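Local atomic coordinates of D-ribulose-5-phosphate 3-epimerase, putative (PDB entry 1TQX), a protein that probably interconverts D-ribulose 5-phosphate and D-xylulose 5-phosphate, a carbon-3 epimerisation that uses one bound divalent metal ion per subunit. Residues 54-59 with 81-86; 89-94 with 115-120; 139-144 with 175-180. All coordinates share one frame; numbering follows the deposited sequence.

Contact 1: 54-59 with 81-86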
ATOM      1  N   VAL A  54       8.018  12.381 -10.424  1.00 21.65           N
ATOM      2  CA  VAL A  54       6.992  11.740 -11.235  1.00 20.01           C
ATOM      3  C   VAL A  54       5.631  11.824 -10.547  1.00 19.08           C
ATOM      4  O   VAL A  54       4.629  12.174 -11.172  1.00 18.25           O
ATOM      5  CB  VAL A  54       7.341  10.258 -11.491  1.00 20.23           C
ATOM      6  CG1 VAL A  54       6.248   9.595 -12.313  1.00 20.89           C
ATOM      7  CG2 VAL A  54       8.680  10.164 -12.210  1.00 20.51           C
ATOM      8  N   ILE A  55       5.601  11.507  -9.257  1.00 18.84           N
ATOM      9  CA  ILE A  55       4.355  11.552  -8.494  1.00 18.95           C
ATOM     10  C   ILE A  55       3.775  12.967  -8.399  1.00 20.38           C
ATOM     11  O   ILE A  55       2.563  13.159  -8.518  1.00 17.57           O
ATOM     12  CB  ILE A  55       4.572  10.982  -7.069  1.00 18.87           C
ATOM     13  CG1 ILE A  55       4.921   9.488  -7.170  1.00 16.79           C
ATOM     14  CG2 ILE A  55       3.332  11.222  -6.207  1.00 17.40           C
ATOM     15  CD1 ILE A  55       5.407   8.867  -5.862  1.00 17.73           C
ATOM     16  N   ASN A  56       4.637  13.955  -8.178  1.00 19.17           N
ATOM     17  CA  ASN A  56       4.180  15.342  -8.073  1.00 20.04           C
ATOM     18  C   ASN A  56       3.573  15.831  -9.388  1.00 21.04           C
ATOM     19  O   ASN A  56       2.618  16.615  -9.384  1.00 20.86           O
ATOM     20  CB  ASN A  56       5.341  16.258  -7.651  1.00 19.49           C
ATOM     21  CG  ASN A  56       5.767  16.031  -6.208  1.00 20.95           C
ATOM     22  OD1 ASN A  56       6.878  16.392  -5.809  1.00 22.63           O
ATOM     23  ND2 ASN A  56       4.882  15.434  -5.416  1.00 17.59           N
ATOM     24  N   ASN A  57       4.124  15.368 -10.511  1.00 20.36           N
ATOM     25  CA  ASN A  57       3.625  15.750 -11.831  1.00 19.31           C
ATOM     26  C   ASN A  57       2.282  15.061 -12.098  1.00 19.91           C
ATOM     27  O   ASN A  57       1.362  15.663 -12.656  1.00 19.49           O
ATOM     28  CB  ASN A  57       4.632  15.361 -12.920  1.00 20.35           C
ATOM     29  CG  ASN A  57       4.236  15.879 -14.301  1.00 20.75           C
ATOM     30  OD1 ASN A  57       3.750  15.127 -15.152  1.00 21.17           O
ATOM     31  ND2 ASN A  57       4.431  17.175 -14.520  1.00 18.83           N
ATOM     32  N   LEU A  58       2.178  13.799 -11.698  1.00 18.98           N
ATOM     33  CA  LEU A  58       0.944  13.035 -11.881  1.00 19.16           C
ATOM     34  C   LEU A  58      -0.257  13.744 -11.244  1.00 20.03           C
ATOM     35  O   LEU A  58      -1.353  13.767 -11.812  1.00 20.23           O
ATOM     36  CB  LEU A  58       1.087  11.644 -11.252  1.00 19.67           C
ATOM     37  CG  LEU A  58      -0.159  10.753 -11.245  1.00 19.51           C
ATOM     38  CD1 LEU A  58      -0.567  10.419 -12.673  1.00 18.34           C
ATOM     39  CD2 LEU A  58       0.123   9.481 -10.448  1.00 18.22           C
ATOM     40  N   LYS A  59      -0.045  14.322 -10.068  1.00 20.82           N
ATOM     41  CA  LYS A  59      -1.114  15.010  -9.342  1.00 24.35           C
ATOM     42  C   LYS A  59      -1.782  16.108 -10.168  1.00 26.09           C
ATOM     43  O   LYS A  59      -2.939  16.456  -9.936  1.00 27.86           O
ATOM     44  CB  LYS A  59      -0.556  15.601  -8.046  1.00 24.27           C
ATOM     45  CG  LYS A  59      -1.593  16.235  -7.134  1.00 26.01           C
ATOM     46  CD  LYS A  59      -2.605  15.215  -6.635  1.00 25.92           C
ATOM     47  CE  LYS A  59      -3.669  15.884  -5.773  1.00 26.24           C
ATOM     48  NZ  LYS A  59      -4.752  14.935  -5.422  1.00 25.95           N
ATOM     49  N   PRO A  81       9.034  15.761   2.806  1.00 21.90           N
ATOM     50  CA  PRO A  81       8.859  17.119   2.283  1.00 22.24           C
ATOM     51  C   PRO A  81       8.682  17.177   0.766  1.00 23.01           C
ATOM     52  O   PRO A  81       8.237  18.191   0.227  1.00 23.41           O
ATOM     53  CB  PRO A  81      10.126  17.841   2.758  1.00 23.66           C
ATOM     54  CG  PRO A  81      11.144  16.748   2.778  1.00 24.45           C
ATOM     55  CD  PRO A  81      10.381  15.582   3.378  1.00 22.06           C
ATOM     56  N   LEU A  82       9.019  16.081   0.088  1.00 21.21           N
ATOM     57  CA  LEU A  82       8.910  16.016  -1.365  1.00 21.01           C
ATOM     58  C   LEU A  82       7.563  15.483  -1.859  1.00 20.38           C
ATOM     59  O   LEU A  82       7.301  15.479  -3.063  1.00 18.15           O
ATOM     60  CB  LEU A  82      10.025  15.124  -1.924  1.00 21.21           C
ATOM     61  CG  LEU A  82      11.458  15.433  -1.472  1.00 22.09           C
ATOM     62  CD1 LEU A  82      12.413  14.365  -2.008  1.00 23.47           C
ATOM     63  CD2 LEU A  82      11.869  16.809  -1.971  1.00 22.24           C
ATOM     64  N   LEU A  83       6.706  15.043  -0.944  1.00 18.49           N
ATOM     65  CA  LEU A  83       5.421  14.472  -1.345  1.00 19.16           C
ATOM     66  C   LEU A  83       4.241  15.060  -0.574  1.00 19.44           C
ATOM     67  O   LEU A  83       3.292  14.347  -0.221  1.00 18.07           O
ATOM     68  CB  LEU A  83       5.469  12.948  -1.157  1.00 18.59           C
ATOM     69  CG  LEU A  83       6.491  12.194  -2.029  1.00 19.42           C
ATOM     70  CD1 LEU A  83       6.756  10.809  -1.447  1.00 18.91           C
ATOM     71  CD2 LEU A  83       5.963  12.100  -3.468  1.00 16.69           C
ATOM     72  N   LYS A  84       4.296  16.363  -0.325  1.00 19.06           N
ATOM     73  CA  LYS A  84       3.236  17.040   0.419  1.00 21.10           C
ATOM     74  C   LYS A  84       1.862  16.968  -0.241  1.00 20.94           C
ATOM     75  O   LYS A  84       0.846  17.064   0.447  1.00 21.55           O
ATOM     76  CB  LYS A  84       3.587  18.519   0.635  1.00 22.57           C
ATOM     77  CG  LYS A  84       4.833  18.789   1.479  1.00 25.36           C
ATOM     78  CD  LYS A  84       4.964  20.298   1.733  1.00 25.83           C
ATOM     79  CE  LYS A  84       6.265  20.668   2.415  1.00 29.69           C
ATOM     80  NZ  LYS A  84       7.444  20.589   1.499  1.00 25.88           N
ATOM     81  N   THR A  85       1.816  16.817  -1.564  1.00 20.90           N
ATOM     82  CA  THR A  85       0.527  16.762  -2.242  1.00 22.77           C
ATOM     83  C   THR A  85      -0.096  15.366  -2.294  1.00 22.04           C
ATOM     84  O   THR A  85      -1.206  15.215  -2.796  1.00 21.04           O
ATOM     85  CB  THR A  85       0.603  17.326  -3.691  1.00 23.36           C
ATOM     86  OG1 THR A  85       1.499  16.526  -4.476  1.00 23.90           O
ATOM     87  CG2 THR A  85       1.084  18.782  -3.676  1.00 23.60           C
ATOM     88  N   SER A  86       0.609  14.355  -1.784  1.00 20.97           N
ATOM     89  CA  SER A  86       0.065  12.995  -1.766  1.00 20.43           C
ATOM     90  C   SER A  86      -0.909  12.847  -0.593  1.00 21.79           C
ATOM     91  O   SER A  86      -1.176  13.824   0.111  1.00 22.08           O
ATOM     92  CB  SER A  86       1.197  11.965  -1.669  1.00 20.39           C
ATOM     93  OG  SER A  86       1.880  11.866  -2.913  1.00 18.33           O
TER
HETATM   94  O   HOH W   1       1.921  17.788  -6.919  1.00 20.53           O
HETATM   95  O   HOH W   2      -3.295  13.578  -3.626  1.00 43.12           O
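The flat amide of N56 ends against the backbone carbonyl of L82, with the amide carbon CG 3.5 Å from L82 O, while a methyl of L83 and the hydroxyl of T85 border the same group. This is the outer layer of a TIM barrel: helix 52-58 lies on the outside of the strands, and 81-86 belongs to the loop that leads into strand 88-92. Asparagine suits the site because a short, flat, polar group can end beside a backbone carbonyl. The loop is shaped by a type I turn from L83 to S86, closed by S86 N donating to L83 O at 3.1 Å.

Deeper in, the contact is apolar. In I55 a chi1 of -65° sets CG1 beside the backbone N and leaves CG2 anti to it, and CG2 does the touching: it meets L83 CD2 at 3.9 Å, the two side chains crossing at a slant, and comes within 3.7 Å of S86 OG. A branched residue fits here because it also reaches L37 and V39 of strand 34-40 and F67 of strand 66-72, so one side chain packs helix, loop and barrel wall together. S86, being small, can sit close to I55 and still touch F67 and V69.

Much of the rest is joined through water. T85 holds OG1 between its backbone N and carbonyl carbon (chi1 62°), and T85 OG1 lies 2.8 Å from a water that donates to N56 O. K59 runs past T85 in the opposite direction, with its CE 3.9 Å from T85 O. A second water completes this side: it accepts from K59 NZ at 2.7 Å and donates to T85 O at 2.8 Å.

Contact 2: 89-94 with 115-120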
ATOM      1  N   LEU A  89       1.662   8.238   3.157  1.00 18.71           N
ATOM      2  CA  LEU A  89       3.042   7.836   2.952  1.00 19.51           C
ATOM      3  C   LEU A  89       3.257   6.619   3.838  1.00 20.04           C
ATOM      4  O   LEU A  89       3.036   6.672   5.051  1.00 20.79           O
ATOM      5  CB  LEU A  89       4.016   8.952   3.359  1.00 18.35           C
ATOM      6  CG  LEU A  89       3.929  10.287   2.612  1.00 19.80           C
ATOM      7  CD1 LEU A  89       5.106  11.178   3.058  1.00 17.94           C
ATOM      8  CD2 LEU A  89       3.973  10.069   1.099  1.00 18.85           C
ATOM      9  N   THR A  90       3.664   5.516   3.222  1.00 21.08           N
ATOM     10  CA  THR A  90       3.904   4.274   3.949  1.00 20.04           C
ATOM     11  C   THR A  90       5.387   3.933   3.897  1.00 19.93           C
ATOM     12  O   THR A  90       5.952   3.762   2.816  1.00 18.79           O
ATOM     13  CB  THR A  90       3.091   3.109   3.325  1.00 20.56           C
ATOM     14  OG1 THR A  90       1.692   3.386   3.453  1.00 19.50           O
ATOM     15  CG2 THR A  90       3.410   1.782   4.019  1.00 19.04           C
ATOM     16  N   PHE A  91       6.027   3.853   5.061  1.00 19.81           N
ATOM     17  CA  PHE A  91       7.447   3.521   5.096  1.00 20.27           C
ATOM     18  C   PHE A  91       7.631   2.133   5.693  1.00 20.56           C
ATOM     19  O   PHE A  91       6.704   1.583   6.294  1.00 19.46           O
ATOM     20  CB  PHE A  91       8.234   4.573   5.903  1.00 20.69           C
ATOM     21  CG  PHE A  91       7.873   4.633   7.361  1.00 20.66           C
ATOM     22  CD1 PHE A  91       8.518   3.817   8.289  1.00 22.61           C
ATOM     23  CD2 PHE A  91       6.905   5.527   7.814  1.00 20.50           C
ATOM     24  CE1 PHE A  91       8.205   3.892   9.650  1.00 21.66           C
ATOM     25  CE2 PHE A  91       6.587   5.607   9.176  1.00 21.46           C
ATOM     26  CZ  PHE A  91       7.240   4.787  10.091  1.00 21.57           C
ATOM     27  N   HIS A  92       8.818   1.559   5.513  1.00 19.81           N
ATOM     28  CA  HIS A  92       9.093   0.227   6.035  1.00 19.27           C
ATOM     29  C   HIS A  92       9.685   0.202   7.432  1.00 20.85           C
ATOM     30  O   HIS A  92      10.605   0.950   7.747  1.00 21.15           O
ATOM     31  CB  HIS A  92      10.004  -0.540   5.070  1.00 19.87           C
ATOM     32  CG  HIS A  92       9.253  -1.309   4.028  1.00 20.30           C
ATOM     33  ND1 HIS A  92       8.798  -2.595   4.238  1.00 19.86           N
ATOM     34  CD2 HIS A  92       8.785  -0.939   2.812  1.00 19.80           C
ATOM     35  CE1 HIS A  92       8.077  -2.980   3.201  1.00 20.69           C
ATOM     36  NE2 HIS A  92       8.051  -1.992   2.322  1.00 20.78           N
ATOM     37  N   PHE A  93       9.130  -0.675   8.263  1.00 20.89           N
ATOM     38  CA  PHE A  93       9.583  -0.871   9.636  1.00 21.37           C
ATOM     39  C   PHE A  93      11.073  -1.205   9.561  1.00 22.55           C
ATOM     40  O   PHE A  93      11.870  -0.731  10.374  1.00 23.14           O
ATOM     41  CB  PHE A  93       8.781  -2.033  10.250  1.00 21.36           C
ATOM     42  CG  PHE A  93       9.106  -2.344  11.696  1.00 22.51           C
ATOM     43  CD1 PHE A  93       8.987  -1.376  12.689  1.00 22.89           C
ATOM     44  CD2 PHE A  93       9.452  -3.642  12.070  1.00 22.99           C
ATOM     45  CE1 PHE A  93       9.201  -1.700  14.035  1.00 23.92           C
ATOM     46  CE2 PHE A  93       9.666  -3.972  13.412  1.00 23.67           C
ATOM     47  CZ  PHE A  93       9.537  -2.998  14.392  1.00 24.54           C
ATOM     48  N   GLU A  94      11.444  -2.002   8.560  1.00 21.74           N
ATOM     49  CA  GLU A  94      12.833  -2.417   8.381  1.00 23.08           C
ATOM     50  C   GLU A  94      13.766  -1.293   7.945  1.00 22.98           C
ATOM     51  O   GLU A  94      14.966  -1.341   8.215  1.00 25.13           O
ATOM     52  CB  GLU A  94      12.928  -3.567   7.369  1.00 22.72           C
ATOM     53  CG  GLU A  94      12.072  -4.786   7.713  1.00 23.21           C
ATOM     54  CD  GLU A  94      10.646  -4.654   7.216  1.00 23.64           C
ATOM     55  OE1 GLU A  94      10.313  -3.590   6.658  1.00 23.21           O
ATOM     56  OE2 GLU A  94       9.858  -5.610   7.378  1.00 22.86           O
ATOM     57  N   LEU A 115      -0.933  14.176   6.622  1.00 26.19           N
ATOM     58  CA  LEU A 115      -0.933  13.028   5.727  1.00 24.85           C
ATOM     59  C   LEU A 115      -1.243  11.778   6.531  1.00 23.76           C
ATOM     60  O   LEU A 115      -0.981  11.730   7.725  1.00 23.54           O
ATOM     61  CB  LEU A 115       0.450  12.861   5.089  1.00 24.21           C
ATOM     62  CG  LEU A 115       0.975  13.966   4.169  1.00 23.88           C
ATOM     63  CD1 LEU A 115       2.483  13.807   3.972  1.00 23.72           C
ATOM     64  CD2 LEU A 115       0.246  13.894   2.850  1.00 22.86           C
ATOM     65  N   TRP A 116      -1.809  10.772   5.877  1.00 24.23           N
ATOM     66  CA  TRP A 116      -2.067   9.504   6.549  1.00 24.03           C
ATOM     67  C   TRP A 116      -0.696   8.840   6.634  1.00 23.70           C
ATOM     68  O   TRP A 116       0.161   9.079   5.779  1.00 21.33           O
ATOM     69  CB  TRP A 116      -2.996   8.630   5.708  1.00 25.34           C
ATOM     70  CG  TRP A 116      -4.453   8.815   5.997  1.00 30.35           C
ATOM     71  CD1 TRP A 116      -5.066   9.947   6.447  1.00 33.02           C
ATOM     72  CD2 TRP A 116      -5.488   7.838   5.825  1.00 31.96           C
ATOM     73  NE1 TRP A 116      -6.421   9.737   6.569  1.00 35.92           N
ATOM     74  CE2 TRP A 116      -6.706   8.450   6.193  1.00 35.13           C
ATOM     75  CE3 TRP A 116      -5.503   6.502   5.395  1.00 32.89           C
ATOM     76  CZ2 TRP A 116      -7.932   7.772   6.141  1.00 35.05           C
ATOM     77  CZ3 TRP A 116      -6.723   5.826   5.344  1.00 33.47           C
ATOM     78  CH2 TRP A 116      -7.921   6.464   5.716  1.00 35.03           C
ATOM     79  N   CYS A 117      -0.476   8.022   7.659  1.00 22.51           N
ATOM     80  CA  CYS A 117       0.801   7.334   7.797  1.00 22.27           C
ATOM     81  C   CYS A 117       0.619   5.823   7.797  1.00 21.52           C
ATOM     82  O   CYS A 117      -0.197   5.275   8.543  1.00 20.79           O
ATOM     83  CB  CYS A 117       1.526   7.748   9.084  1.00 22.50           C
ATOM     84  SG  CYS A 117       3.068   6.810   9.387  1.00 24.93           S
ATOM     85  N   GLY A 118       1.375   5.160   6.936  1.00 20.38           N
ATOM     86  CA  GLY A 118       1.310   3.719   6.874  1.00 20.84           C
ATOM     87  C   GLY A 118       2.672   3.149   7.219  1.00 20.96           C
ATOM     88  O   GLY A 118       3.691   3.829   7.081  1.00 20.40           O
ATOM     89  N   ILE A 119       2.695   1.914   7.700  1.00 21.31           N
ATOM     90  CA  ILE A 119       3.960   1.264   8.008  1.00 21.57           C
ATOM     91  C   ILE A 119       3.859  -0.138   7.422  1.00 20.86           C
ATOM     92  O   ILE A 119       2.825  -0.800   7.546  1.00 20.51           O
ATOM     93  CB  ILE A 119       4.244   1.210   9.537  1.00 21.99           C
ATOM     94  CG1 ILE A 119       5.694   0.774   9.769  1.00 23.02           C
ATOM     95  CG2 ILE A 119       3.286   0.244  10.235  1.00 21.41           C
ATOM     96  CD1 ILE A 119       6.163   0.912  11.214  1.00 21.62           C
ATOM     97  N   SER A 120       4.921  -0.577   6.758  1.00 20.58           N
ATOM     98  CA  SER A 120       4.919  -1.888   6.135  1.00 20.79           C
ATOM     99  C   SER A 120       5.953  -2.846   6.719  1.00 21.80           C
ATOM    100  O   SER A 120       6.993  -2.423   7.235  1.00 21.77           O
ATOM    101  CB  SER A 120       5.156  -1.738   4.626  1.00 19.97           C
ATOM    102  OG  SER A 120       5.082  -2.990   3.960  1.00 22.30           O
TER
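S120 lies over one face of the H92 imidazole: its CB is 3.7 Å from the ring centroid and 19° off the ring normal, a CH-pi contact. At the ring's edge, in its plane, H92 ND1 donates to E94 OE1 at 3.0 Å on the syn side of the carboxylate. With NE2 bonded to H70, a zinc ligand, both imidazole nitrogens are engaged and the ring's rotation is fixed. Histidine suits such a second-shell place because it is flat and has polar atoms at two points of its edge. Serine is slim enough to pack on that face, and S120 OG also bonds to L143 O.

T90 faces the barrel interior with H92, its OG1 3.5 Å from the CA of G118, where glycine has no side chain to crowd the hydroxyl. Strands 88-92 and 116-121 are neighbouring parallel strands of the TIM barrel, linked by helix 100-111 in a beta-alpha-beta crossover; their main chains share five hydrogen bonds, from L89 N to W116 O at one end to F93 N to S120 O at the other.

The opposite face packs outward against that helix, which suits apolar residues: F91 meets its L106 and C117 its I110. F91, whose CG stands between its backbone N and carbonyl carbon (chi1 65°), puts CE2 3.7 Å from C117 SG and CE1 3.9 Å from I119 CD1, both obliquely. The same I119 methyl meets F93 CD1 at 3.9 Å.

Contact 3: 139-144 with 175-180. With ZN (zinc ion), chain D.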
ATOM      1  N   ILE A 139      -0.602   5.379  13.431  1.00 27.06           N
ATOM      2  CA  ILE A 139      -0.633   4.652  12.165  1.00 25.74           C
ATOM      3  C   ILE A 139      -2.038   4.440  11.614  1.00 25.71           C
ATOM      4  O   ILE A 139      -2.889   3.846  12.267  1.00 26.41           O
ATOM      5  CB  ILE A 139       0.047   3.267  12.310  1.00 25.67           C
ATOM      6  CG1 ILE A 139       1.458   3.428  12.888  1.00 24.63           C
ATOM      7  CG2 ILE A 139       0.101   2.563  10.959  1.00 23.35           C
ATOM      8  CD1 ILE A 139       2.380   4.307  12.066  1.00 25.23           C
ATOM      9  N   ASN A 140      -2.267   4.926  10.399  1.00 24.61           N
ATOM     10  CA  ASN A 140      -3.562   4.781   9.743  1.00 24.29           C
ATOM     11  C   ASN A 140      -3.684   3.432   9.034  1.00 23.29           C
ATOM     12  O   ASN A 140      -4.776   2.864   8.949  1.00 23.72           O
ATOM     13  CB  ASN A 140      -3.751   5.883   8.698  1.00 24.17           C
ATOM     14  CG  ASN A 140      -3.822   7.269   9.308  1.00 26.05           C
ATOM     15  OD1 ASN A 140      -4.867   7.688   9.809  1.00 26.72           O
ATOM     16  ND2 ASN A 140      -2.706   7.984   9.275  1.00 19.08           N
ATOM     17  N   THR A 141      -2.562   2.928   8.530  1.00 21.40           N
ATOM     18  CA  THR A 141      -2.560   1.681   7.773  1.00 21.95           C
ATOM     19  C   THR A 141      -1.305   0.839   7.984  1.00 22.31           C
ATOM     20  O   THR A 141      -0.201   1.374   8.105  1.00 22.34           O
ATOM     21  CB  THR A 141      -2.609   1.967   6.249  1.00 22.49           C
ATOM     22  OG1 THR A 141      -3.693   2.856   5.947  1.00 21.07           O
ATOM     23  CG2 THR A 141      -2.772   0.662   5.462  1.00 22.62           C
ATOM     24  N   VAL A 142      -1.483  -0.477   8.023  1.00 22.18           N
ATOM     25  CA  VAL A 142      -0.362  -1.398   8.122  1.00 21.89           C
ATOM     26  C   VAL A 142      -0.404  -2.164   6.803  1.00 22.67           C
ATOM     27  O   VAL A 142      -1.427  -2.754   6.457  1.00 22.34           O
ATOM     28  CB  VAL A 142      -0.494  -2.404   9.282  1.00 23.42           C
ATOM     29  CG1 VAL A 142       0.613  -3.451   9.178  1.00 21.57           C
ATOM     30  CG2 VAL A 142      -0.374  -1.681  10.614  1.00 23.97           C
ATOM     31  N   LEU A 143       0.695  -2.121   6.058  1.00 21.80           N
ATOM     32  CA  LEU A 143       0.774  -2.806   4.774  1.00 21.58           C
ATOM     33  C   LEU A 143       1.511  -4.130   4.965  1.00 21.47           C
ATOM     34  O   LEU A 143       2.729  -4.152   5.145  1.00 21.39           O
ATOM     35  CB  LEU A 143       1.521  -1.919   3.761  1.00 22.85           C
ATOM     36  CG  LEU A 143       1.514  -2.263   2.264  1.00 22.53           C
ATOM     37  CD1 LEU A 143       2.229  -1.144   1.503  1.00 22.50           C
ATOM     38  CD2 LEU A 143       2.198  -3.589   2.008  1.00 26.32           C
ATOM     39  N   VAL A 144       0.757  -5.226   4.942  1.00 21.15           N
ATOM     40  CA  VAL A 144       1.314  -6.561   5.099  1.00 20.57           C
ATOM     41  C   VAL A 144       1.735  -7.070   3.720  1.00 20.79           C
ATOM     42  O   VAL A 144       0.885  -7.366   2.882  1.00 19.97           O
ATOM     43  CB  VAL A 144       0.263  -7.543   5.701  1.00 22.86           C
ATOM     44  CG1 VAL A 144       0.823  -8.961   5.738  1.00 24.18           C
ATOM     45  CG2 VAL A 144      -0.134  -7.092   7.102  1.00 21.11           C
ATOM     46  N   ASN A 175      -6.640   0.191   9.356  1.00 25.38           N
ATOM     47  CA  ASN A 175      -6.716  -0.174   7.943  1.00 25.46           C
ATOM     48  C   ASN A 175      -5.624  -1.219   7.719  1.00 24.22           C
ATOM     49  O   ASN A 175      -4.464  -1.002   8.078  1.00 23.29           O
ATOM     50  CB  ASN A 175      -6.448   1.044   7.042  1.00 24.98           C
ATOM     51  CG  ASN A 175      -7.622   2.013   6.992  1.00 27.04           C
ATOM     52  OD1 ASN A 175      -8.687   1.690   6.459  1.00 27.21           O
ATOM     53  ND2 ASN A 175      -7.431   3.209   7.544  1.00 23.09           N
ATOM     54  N   ILE A 176      -6.001  -2.361   7.153  1.00 23.76           N
ATOM     55  CA  ILE A 176      -5.039  -3.423   6.882  1.00 23.31           C
ATOM     56  C   ILE A 176      -4.973  -3.606   5.374  1.00 22.51           C
ATOM     57  O   ILE A 176      -5.964  -3.933   4.720  1.00 21.45           O
ATOM     58  CB  ILE A 176      -5.437  -4.740   7.575  1.00 23.04           C
ATOM     59  CG1 ILE A 176      -5.460  -4.533   9.097  1.00 23.31           C
ATOM     60  CG2 ILE A 176      -4.433  -5.836   7.223  1.00 24.57           C
ATOM     61  CD1 ILE A 176      -6.041  -5.701   9.885  1.00 24.77           C
ATOM     62  N   GLN A 177      -3.785  -3.372   4.835  1.00 22.83           N
ATOM     63  CA  GLN A 177      -3.541  -3.437   3.403  1.00 21.24           C
ATOM     64  C   GLN A 177      -2.674  -4.649   3.047  1.00 21.54           C
ATOM     65  O   GLN A 177      -1.737  -4.984   3.772  1.00 21.18           O
ATOM     66  CB  GLN A 177      -2.855  -2.122   2.987  1.00 21.60           C
ATOM     67  CG  GLN A 177      -2.625  -1.922   1.507  1.00 21.18           C
ATOM     68  CD  GLN A 177      -2.056  -0.546   1.209  1.00 23.46           C
ATOM     69  OE1 GLN A 177      -1.115  -0.102   1.870  1.00 23.72           O
ATOM     70  NE2 GLN A 177      -2.617   0.134   0.212  1.00 19.77           N
ATOM     71  N   VAL A 178      -3.007  -5.321   1.949  1.00 20.93           N
ATOM     72  CA  VAL A 178      -2.237  -6.481   1.504  1.00 21.16           C
ATOM     73  C   VAL A 178      -1.677  -6.124   0.144  1.00 21.56           C
ATOM     74  O   VAL A 178      -2.338  -5.460  -0.652  1.00 21.11           O
ATOM     75  CB  VAL A 178      -3.098  -7.769   1.436  1.00 21.03           C
ATOM     76  CG1 VAL A 178      -3.397  -8.241   2.852  1.00 21.81           C
ATOM     77  CG2 VAL A 178      -4.390  -7.512   0.676  1.00 22.87           C
ATOM     78  N   ASP A 179      -0.464  -6.583  -0.130  1.00 22.68           N
ATOM     79  CA  ASP A 179       0.210  -6.205  -1.363  1.00 23.38           C
ATOM     80  C   ASP A 179       1.146  -7.307  -1.853  1.00 21.95           C
ATOM     81  O   ASP A 179       2.093  -7.675  -1.160  1.00 21.25           O
ATOM     82  CB  ASP A 179       0.965  -4.909  -1.041  1.00 23.61           C
ATOM     83  CG  ASP A 179       1.756  -4.347  -2.203  1.00 27.79           C
ATOM     84  OD1 ASP A 179       2.358  -3.271  -1.976  1.00 26.79           O
ATOM     85  OD2 ASP A 179       1.786  -4.936  -3.306  1.00 26.67           O
ATOM     86  N   GLY A 180       0.873  -7.829  -3.046  1.00 22.29           N
ATOM     87  CA  GLY A 180       1.700  -8.889  -3.601  1.00 23.09           C
ATOM     88  C   GLY A 180       0.908 -10.118  -4.007  1.00 23.57           C
ATOM     89  O   GLY A 180       0.523 -10.932  -3.166  1.00 23.69           O
TER
HETATM   90 ZN    ZN D 900       3.358  -1.358  -2.668  1.00 23.78          ZN
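L143 carries CG anti to its backbone N (chi1 -168°), and so do Q177 (-174°) and D179 (179°); extended in this way, all three reach from neighbouring strands into the centre of the barrel. L143 lies askew to both partners. Its CD2 lies 3.5 Å from D179 CB, and its CG 3.4 Å from Q177 OE1. Leucine serves here as an apolar wedge, packing on the carbon stem of D179 while the carboxylate goes on to the metal. Glutamine is long enough to pass L143 and place NE2 in a hydrogen bond with D68 across the interior.

Strands 141-145 and 175-179 run parallel in the TIM barrel, joined through helix 161-170 in a beta-alpha-beta unit. V142, V144, I176 and V178 point outward from these strands, and L167 of that helix touches the first three. At the start of the pair, N140 O accepts two bonds from one residue: N175 ND2 at 3.0 Å and N175 N at 3.3 Å, reaching it from opposite faces of its plane. Asparagine suits the strand's start, since its amide doubles the grip on a single carbonyl; its OD1 takes a further bond from N196. At the far end the pairing slackens, D179 N to V144 O being weak at 3.4 Å.

D179 OD1 binds the zinc ion at 2.3 Å, whereas OD2 stands 4.0 Å from it, so the carboxylate uses one oxygen; H36, D38 and H70 complete the site. One-oxygen binding leaves OD2 outside the metal's coordination, an arrangement consistent with the predicted role of D179 as proton donor in epimerisation, with D38, which binds the same zinc ion, as the predicted acceptor.

How the contacts relate
The three contacts follow one another along the chain, each closing before the next opens, and step from the outer layer of the TIM barrel to its metal centre. Contact 1 lies at the periphery, its centre 16 Å from that of contact 2, yet the two touch where L83 CD1 meets L89 CD2 at 3.8 Å. Contacts 2 and 3, with centres 9 Å apart, share the parallel sheet through the neighbouring strands 116-121 and 141-145, whose main chains probably bond from N140 N to C117 O (2.8 Å). Contacts 1 and 3 do not touch, their centres being 21 Å apart. Contact 2 thus touches both others, while contact 1 also packs on the strands carrying H36, D38 and H70.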